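Local coordinates for protein LBCATS-a (Synthetic construct, PDB 5EY5) that probably cleaves indole-3-glycerol phosphate to indole and glyceraldehyde-3-phosphate, as the alpha subunit of a tryptophan synthase complex, at residues L50-S55 against T76-V81; E87-E90 against D94-I97. One frame throughout, in Å; residues are numbered along the deposited sequence.

Overall arrangement
Both contacts belong to the closed eight-stranded parallel barrel of this TIM-barrel protein, and both use helix 78-91, one near its start and one near its end. Contact 1 sets the residues that follow strand 48-51 against the first turn of that helix; contact 2 sets a turn near its end against the loop leading into strand 97-100. They follow one another along the chain, with centres about 17 Å apart. The two touch where Leu50 CD1 lies 4.0 Å from Ile97 CG2, on neighbouring strands. Together they pack the two ends of one outer helix against the barrel, which holds sn-glycerol-3-phosphate about 12 Å from the side chain of Ile52 and about 13 Å from that of Ile97.

Contact 1: residues L50-S55 against T76-V81; sequences LGIPFS and TTLDKV
Ile52 meets the first turn of helix 78-91 through apolar contacts alone, using both branches. Its CG2 methyl, anti to the backbone N, sits 3.6 Å from Leu78 CD2, the two side chains crossing at about a right angle. The other branch starts with CG1 beside the backbone N (chi1 -56°); at its end Ile52 CD1 lies 3.8 Å from Val81 CG1 and a little farther from Val81 CG2. Cut back to an alanine, this residue would lose CG1, CG2 and CD1, and the contacts with Leu78 CD2 and Val81 CG1 would probably go, leaving a gap beside the helix. Phe99 of strand 97-100 also packs against both Ile52 and Val81. Pro53 packs across Thr76, its ring carbon CG only 3.5 Å from Thr76 CG2, a tight fit for two carbons.

No hydrogen bond crosses the contact. Thr77 is the N-cap of the helix, its OG1 accepting from Lys80 N at 3.2 Å, while Thr76 OG1 bonds to Ala71 O of helix 62-73. Pro53 O and Ser55 OG hydrogen-bond to another protein chain of the assembly.

The arrangement is that of a TIM barrel, the chain leaving the C-terminal end of strand 48-51 packed against the start of outer helix 78-91, here beside a subunit interface.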
ATOM      1  N   LEU A  50       6.870   9.491 -48.824  1.00 26.88           N
ATOM      2  CA  LEU A  50       7.745   8.560 -48.119  1.00 28.09           C
ATOM      3  C   LEU A  50       7.688   8.888 -46.634  1.00 32.66           C
ATOM      4  O   LEU A  50       8.028  10.005 -46.228  1.00 34.56           O
ATOM      5  CB  LEU A  50       9.185   8.649 -48.635  1.00 25.10           C
ATOM      6  CG  LEU A  50       9.405   8.035 -50.023  1.00 32.90           C
ATOM      7  CD1 LEU A  50      10.840   8.278 -50.519  1.00 35.93           C
ATOM      8  CD2 LEU A  50       9.089   6.560 -50.001  1.00 32.30           C
ATOM      9  N   GLY A  51       7.251   7.921 -45.829  1.00 33.13           N
ATOM     10  CA  GLY A  51       7.206   8.120 -44.392  1.00 28.84           C
ATOM     11  C   GLY A  51       8.571   7.898 -43.779  1.00 32.40           C
ATOM     12  O   GLY A  51       9.189   6.846 -43.979  1.00 30.66           O
ATOM     13  N   ILE A  52       9.061   8.901 -43.055  1.00 30.25           N
ATOM     14  CA  ILE A  52      10.303   8.778 -42.296  1.00 26.33           C
ATOM     15  C   ILE A  52       9.941   8.156 -40.956  1.00 28.72           C
ATOM     16  O   ILE A  52       9.149   8.754 -40.197  1.00 28.24           O
ATOM     17  CB  ILE A  52      11.007  10.124 -42.111  1.00 25.79           C
ATOM     18  CG1 ILE A  52      11.281  10.784 -43.473  1.00 31.26           C
ATOM     19  CG2 ILE A  52      12.292   9.938 -41.310  1.00 28.68           C
ATOM     20  CD1 ILE A  52      11.772   9.841 -44.531  1.00 34.41           C
ATOM     21  N   PRO A  53      10.421   6.961 -40.653  1.00 26.95           N
ATOM     22  CA  PRO A  53       9.876   6.235 -39.503  1.00 27.90           C
ATOM     23  C   PRO A  53      10.284   6.908 -38.204  1.00 30.66           C
ATOM     24  O   PRO A  53      11.425   7.339 -38.040  1.00 30.96           O
ATOM     25  CB  PRO A  53      10.497   4.838 -39.639  1.00 32.70           C
ATOM     26  CG  PRO A  53      11.806   5.075 -40.403  1.00 27.73           C
ATOM     27  CD  PRO A  53      11.448   6.185 -41.382  1.00 31.58           C
ATOM     28  N   PHE A  54       9.338   6.990 -37.282  1.00 26.40           N
ATOM     29  CA  PHE A  54       9.554   7.626 -35.993  1.00 27.65           C
ATOM     30  C   PHE A  54       9.160   6.649 -34.895  1.00 29.86           C
ATOM     31  O   PHE A  54       8.277   5.802 -35.080  1.00 31.38           O
ATOM     32  CB  PHE A  54       8.741   8.930 -35.893  1.00 28.56           C
ATOM     33  CG  PHE A  54       8.966   9.687 -34.625  1.00 31.65           C
ATOM     34  CD1 PHE A  54      10.250   9.895 -34.139  1.00 31.98           C
ATOM     35  CD2 PHE A  54       7.889  10.211 -33.921  1.00 30.75           C
ATOM     36  CE1 PHE A  54      10.452  10.598 -32.958  1.00 30.11           C
ATOM     37  CE2 PHE A  54       8.091  10.925 -32.741  1.00 31.39           C
ATOM     38  CZ  PHE A  54       9.369  11.117 -32.267  1.00 30.43           C
ATOM     39  N   SER A  55       9.823   6.749 -33.754  1.00 29.96           N
ATOM     40  CA  SER A  55       9.523   5.790 -32.698  1.00 33.55           C
ATOM     41  C   SER A  55       8.192   6.067 -32.003  1.00 35.27           C
ATOM     42  O   SER A  55       7.637   5.150 -31.389  1.00 37.04           O
ATOM     43  CB  SER A  55      10.651   5.770 -31.667  1.00 35.39           C
ATOM     44  OG  SER A  55      10.772   7.032 -31.043  1.00 37.48           O
ATOM     45  N   THR A  76      16.643   2.111 -40.614  1.00 32.92           N
ATOM     46  CA  THR A  76      16.333   3.305 -41.394  1.00 35.80           C
ATOM     47  C   THR A  76      16.684   4.565 -40.613  1.00 43.57           C
ATOM     48  O   THR A  76      16.314   4.710 -39.444  1.00 45.41           O
ATOM     49  CB  THR A  76      14.850   3.303 -41.769  1.00 32.63           C
ATOM     50  OG1 THR A  76      14.571   2.112 -42.520  1.00 36.37           O
ATOM     51  CG2 THR A  76      14.457   4.532 -42.608  1.00 31.17           C
ATOM     52  N   THR A  77      17.423   5.466 -41.254  1.00 42.16           N
ATOM     53  CA  THR A  77      17.699   6.794 -40.715  1.00 45.83           C
ATOM     54  C   THR A  77      17.378   7.831 -41.781  1.00 46.17           C
ATOM     55  O   THR A  77      17.209   7.503 -42.957  1.00 37.63           O
ATOM     56  CB  THR A  77      19.163   6.957 -40.292  1.00 42.68           C
ATOM     57  OG1 THR A  77      19.999   6.837 -41.450  1.00 40.14           O
ATOM     58  CG2 THR A  77      19.565   5.906 -39.244  1.00 41.48           C
ATOM     59  N   LEU A  78      17.291   9.094 -41.356  1.00 45.95           N
ATOM     60  CA  LEU A  78      17.086  10.183 -42.306  1.00 45.40           C
ATOM     61  C   LEU A  78      18.159  10.167 -43.383  1.00 41.96           C
ATOM     62  O   LEU A  78      17.858  10.177 -44.581  1.00 44.88           O
ATOM     63  CB  LEU A  78      17.081  11.527 -41.581  1.00 44.02           C
ATOM     64  CG  LEU A  78      15.716  12.098 -41.239  1.00 44.82           C
ATOM     65  CD1 LEU A  78      15.869  13.466 -40.603  1.00 46.74           C
ATOM     66  CD2 LEU A  78      14.876  12.171 -42.513  1.00 40.03           C
ATOM     67  N   ASP A  79      19.423  10.116 -42.970  1.00 44.12           N
ATOM     68  CA  ASP A  79      20.522  10.091 -43.932  1.00 51.58           C
ATOM     69  C   ASP A  79      20.376   8.964 -44.948  1.00 37.18           C
ATOM     70  O   ASP A  79      20.748   9.134 -46.114  1.00 37.67           O
ATOM     71  CB  ASP A  79      21.863   9.964 -43.200  1.00 67.90           C
ATOM     72  CG  ASP A  79      22.328  11.280 -42.594  1.00 79.93           C
ATOM     73  OD1 ASP A  79      22.173  12.329 -43.257  1.00 84.25           O
ATOM     74  OD2 ASP A  79      22.852  11.263 -41.460  1.00 83.85           O
ATOM     75  N   LYS A  80      19.839   7.813 -44.529  1.00 38.48           N
ATOM     76  CA  LYS A  80      19.706   6.677 -45.443  1.00 42.12           C
ATOM     77  C   LYS A  80      18.564   6.879 -46.440  1.00 33.43           C
ATOM     78  O   LYS A  80      18.655   6.449 -47.593  1.00 37.16           O
ATOM     79  CB  LYS A  80      19.504   5.385 -44.647  1.00 42.15           C
ATOM     80  CG  LYS A  80      20.789   4.822 -44.037  1.00 44.94           C
ATOM     81  CD  LYS A  80      20.499   3.695 -43.052  1.00 47.18           C
ATOM     82  CE  LYS A  80      21.760   3.225 -42.352  1.00 54.09           C
ATOM     83  NZ  LYS A  80      21.460   2.305 -41.214  1.00 52.44           N
ATOM     84  N   VAL A  81      17.477   7.514 -46.020  1.00 34.17           N
ATOM     85  CA  VAL A  81      16.403   7.785 -46.971  1.00 30.12           C
ATOM     86  C   VAL A  81      16.847   8.853 -47.969  1.00 34.40           C
ATOM     87  O   VAL A  81      16.545   8.762 -49.168  1.00 38.32           O
ATOM     88  CB  VAL A  81      15.113   8.170 -46.222  1.00 34.07           C
ATOM     89  CG1 VAL A  81      13.895   8.192 -47.191  1.00 29.24           C
ATOM     90  CG2 VAL A  81      14.865   7.172 -45.086  1.00 34.44           C
TER

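Contact 2: residues E87-E90 against D94-I97; sequences ELRE and DVPI
Arg89 starts with CG beside the backbone N (chi1 -68°), bends at chi2 (-54°) and then runs extended through chi3, which carries its guanidinium to the carbonyl of Val95. NH1 and NH2 grip that one oxygen end-on: NH1 to Val95 O is 2.8 Å, and NH2 to Val95 O is also 2.8 Å. The oxygen lies almost in the guanidinium plane, and NH2 approaches it nearly along the C=O axis, whereas NH1 is tilted 19° from the carbonyl plane. Both N-H bonds are bent, as expected when two donors share one acceptor.

This is the turn of an alpha/beta barrel in which helix 78-91 ends and the chain doubles back into strand 97-100, the arginine bonding across the connection. The guanidinium has further partners: NH1 bonds to Asn92 O, and NH2 bonds to Gly122 O and forms a salt bridge with Asp124, whose carboxylate also accepts from Ile97 N.

Hydrocarbon lies alongside the charged group. Ile97 slides past Arg89 in the opposite direction, bringing CG1 to 3.4 Å from Arg89 NH2, and Val95 CG1 is 3.7 Å from Arg89 NH1. Leu88 CD1 packs 4.2 Å from Ile97 CD1, with Leu34 and Val37 of helix 30-42 also against Leu88.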
ATOM      1  N   GLU A  87      19.784   8.104 -55.053  1.00 49.83           N
ATOM      2  CA  GLU A  87      19.801   7.025 -56.035  1.00 51.28           C
ATOM      3  C   GLU A  87      18.590   7.129 -56.947  1.00 49.29           C
ATOM      4  O   GLU A  87      18.702   6.963 -58.166  1.00 58.76           O
ATOM      5  CB  GLU A  87      19.841   5.656 -55.348  1.00 53.32           C
ATOM      6  CG  GLU A  87      20.903   5.528 -54.279  1.00 70.57           C
ATOM      7  CD  GLU A  87      22.241   6.095 -54.721  1.00 88.41           C
ATOM      8  OE1 GLU A  87      22.856   5.529 -55.651  1.00 96.82           O
ATOM      9  OE2 GLU A  87      22.668   7.120 -54.142  1.00 90.04           O
ATOM     10  N   LEU A  88      17.426   7.427 -56.376  1.00 44.48           N
ATOM     11  CA  LEU A  88      16.247   7.665 -57.201  1.00 44.48           C
ATOM     12  C   LEU A  88      16.516   8.743 -58.242  1.00 40.62           C
ATOM     13  O   LEU A  88      16.281   8.541 -59.438  1.00 46.47           O
ATOM     14  CB  LEU A  88      15.074   8.064 -56.319  1.00 38.35           C
ATOM     15  CG  LEU A  88      13.892   7.107 -56.365  1.00 51.86           C
ATOM     16  CD1 LEU A  88      12.864   7.522 -55.317  1.00 54.07           C
ATOM     17  CD2 LEU A  88      13.282   7.054 -57.775  1.00 49.64           C
ATOM     18  N   ARG A  89      17.009   9.900 -57.803  1.00 45.28           N
ATOM     19  CA  ARG A  89      17.166  11.029 -58.709  1.00 50.51           C
ATOM     20  C   ARG A  89      18.179  10.758 -59.801  1.00 53.66           C
ATOM     21  O   ARG A  89      18.155  11.439 -60.829  1.00 52.80           O
ATOM     22  CB  ARG A  89      17.571  12.285 -57.937  1.00 52.87           C
ATOM     23  CG  ARG A  89      16.491  12.818 -57.017  1.00 49.38           C
ATOM     24  CD  ARG A  89      15.196  13.040 -57.772  1.00 48.73           C
ATOM     25  NE  ARG A  89      14.140  13.606 -56.924  1.00 45.15           N
ATOM     26  CZ  ARG A  89      12.849  13.571 -57.245  1.00 41.45           C
ATOM     27  NH1 ARG A  89      12.479  12.973 -58.373  1.00 43.22           N
ATOM     28  NH2 ARG A  89      11.930  14.107 -56.442  1.00 33.03           N
ATOM     29  N   GLU A  90      19.079   9.795 -59.607  1.00 59.44           N
ATOM     30  CA  GLU A  90      20.013   9.476 -60.677  1.00 64.55           C
ATOM     31  C   GLU A  90      19.269   9.120 -61.953  1.00 60.58           C
ATOM     32  O   GLU A  90      19.682   9.511 -63.047  1.00 63.08           O
ATOM     33  CB  GLU A  90      20.942   8.339 -60.251  1.00 73.69           C
ATOM     34  CG  GLU A  90      22.015   8.772 -59.263  1.00 87.43           C
ATOM     35  CD  GLU A  90      23.048   7.688 -59.010  1.00102.35           C
ATOM     36  OE1 GLU A  90      22.666   6.499 -58.968  1.00105.28           O
ATOM     37  OE2 GLU A  90      24.245   8.026 -58.861  1.00109.22           O
ATOM     38  N   ASP A  94      11.838  13.377 -62.416  1.00 53.07           N
ATOM     39  CA  ASP A  94      10.497  13.900 -62.635  1.00 52.80           C
ATOM     40  C   ASP A  94       9.599  13.761 -61.404  1.00 52.64           C
ATOM     41  O   ASP A  94       8.932  14.726 -61.014  1.00 55.33           O
ATOM     42  CB  ASP A  94       9.854  13.188 -63.834  1.00 59.74           C
ATOM     43  CG  ASP A  94      10.787  13.099 -65.032  1.00 71.87           C
ATOM     44  OD1 ASP A  94      10.853  14.070 -65.814  1.00 72.92           O
ATOM     45  OD2 ASP A  94      11.451  12.053 -65.195  1.00 80.10           O
ATOM     46  N   VAL A  95       9.574  12.584 -60.783  1.00 49.35           N
ATOM     47  CA  VAL A  95       8.510  12.258 -59.819  1.00 45.89           C
ATOM     48  C   VAL A  95       8.656  13.123 -58.572  1.00 40.00           C
ATOM     49  O   VAL A  95       9.742  13.150 -57.965  1.00 37.64           O
ATOM     50  CB  VAL A  95       8.555  10.779 -59.452  1.00 44.89           C
ATOM     51  CG1 VAL A  95       9.854  10.461 -58.728  1.00 46.30           C
ATOM     52  CG2 VAL A  95       7.361  10.433 -58.576  1.00 40.28           C
ATOM     53  N   PRO A  96       7.604  13.820 -58.135  1.00 36.20           N
ATOM     54  CA  PRO A  96       7.698  14.571 -56.881  1.00 30.62           C
ATOM     55  C   PRO A  96       7.754  13.619 -55.698  1.00 30.48           C
ATOM     56  O   PRO A  96       7.002  12.643 -55.622  1.00 31.58           O
ATOM     57  CB  PRO A  96       6.419  15.423 -56.870  1.00 30.95           C
ATOM     58  CG  PRO A  96       5.977  15.461 -58.315  1.00 34.09           C
ATOM     59  CD  PRO A  96       6.373  14.135 -58.880  1.00 37.04           C
ATOM     60  N   ILE A  97       8.665  13.908 -54.779  1.00 32.79           N
ATOM     61  CA  ILE A  97       8.861  13.122 -53.565  1.00 30.77           C
ATOM     62  C   ILE A  97       8.558  14.025 -52.381  1.00 28.90           C
ATOM     63  O   ILE A  97       9.059  15.155 -52.316  1.00 32.06           O
ATOM     64  CB  ILE A  97      10.295  12.562 -53.476  1.00 32.09           C
ATOM     65  CG1 ILE A  97      10.545  11.570 -54.603  1.00 30.51           C
ATOM     66  CG2 ILE A  97      10.551  11.894 -52.103  1.00 30.82           C
ATOM     67  CD1 ILE A  97       9.776  10.282 -54.436  1.00 33.79           C
TER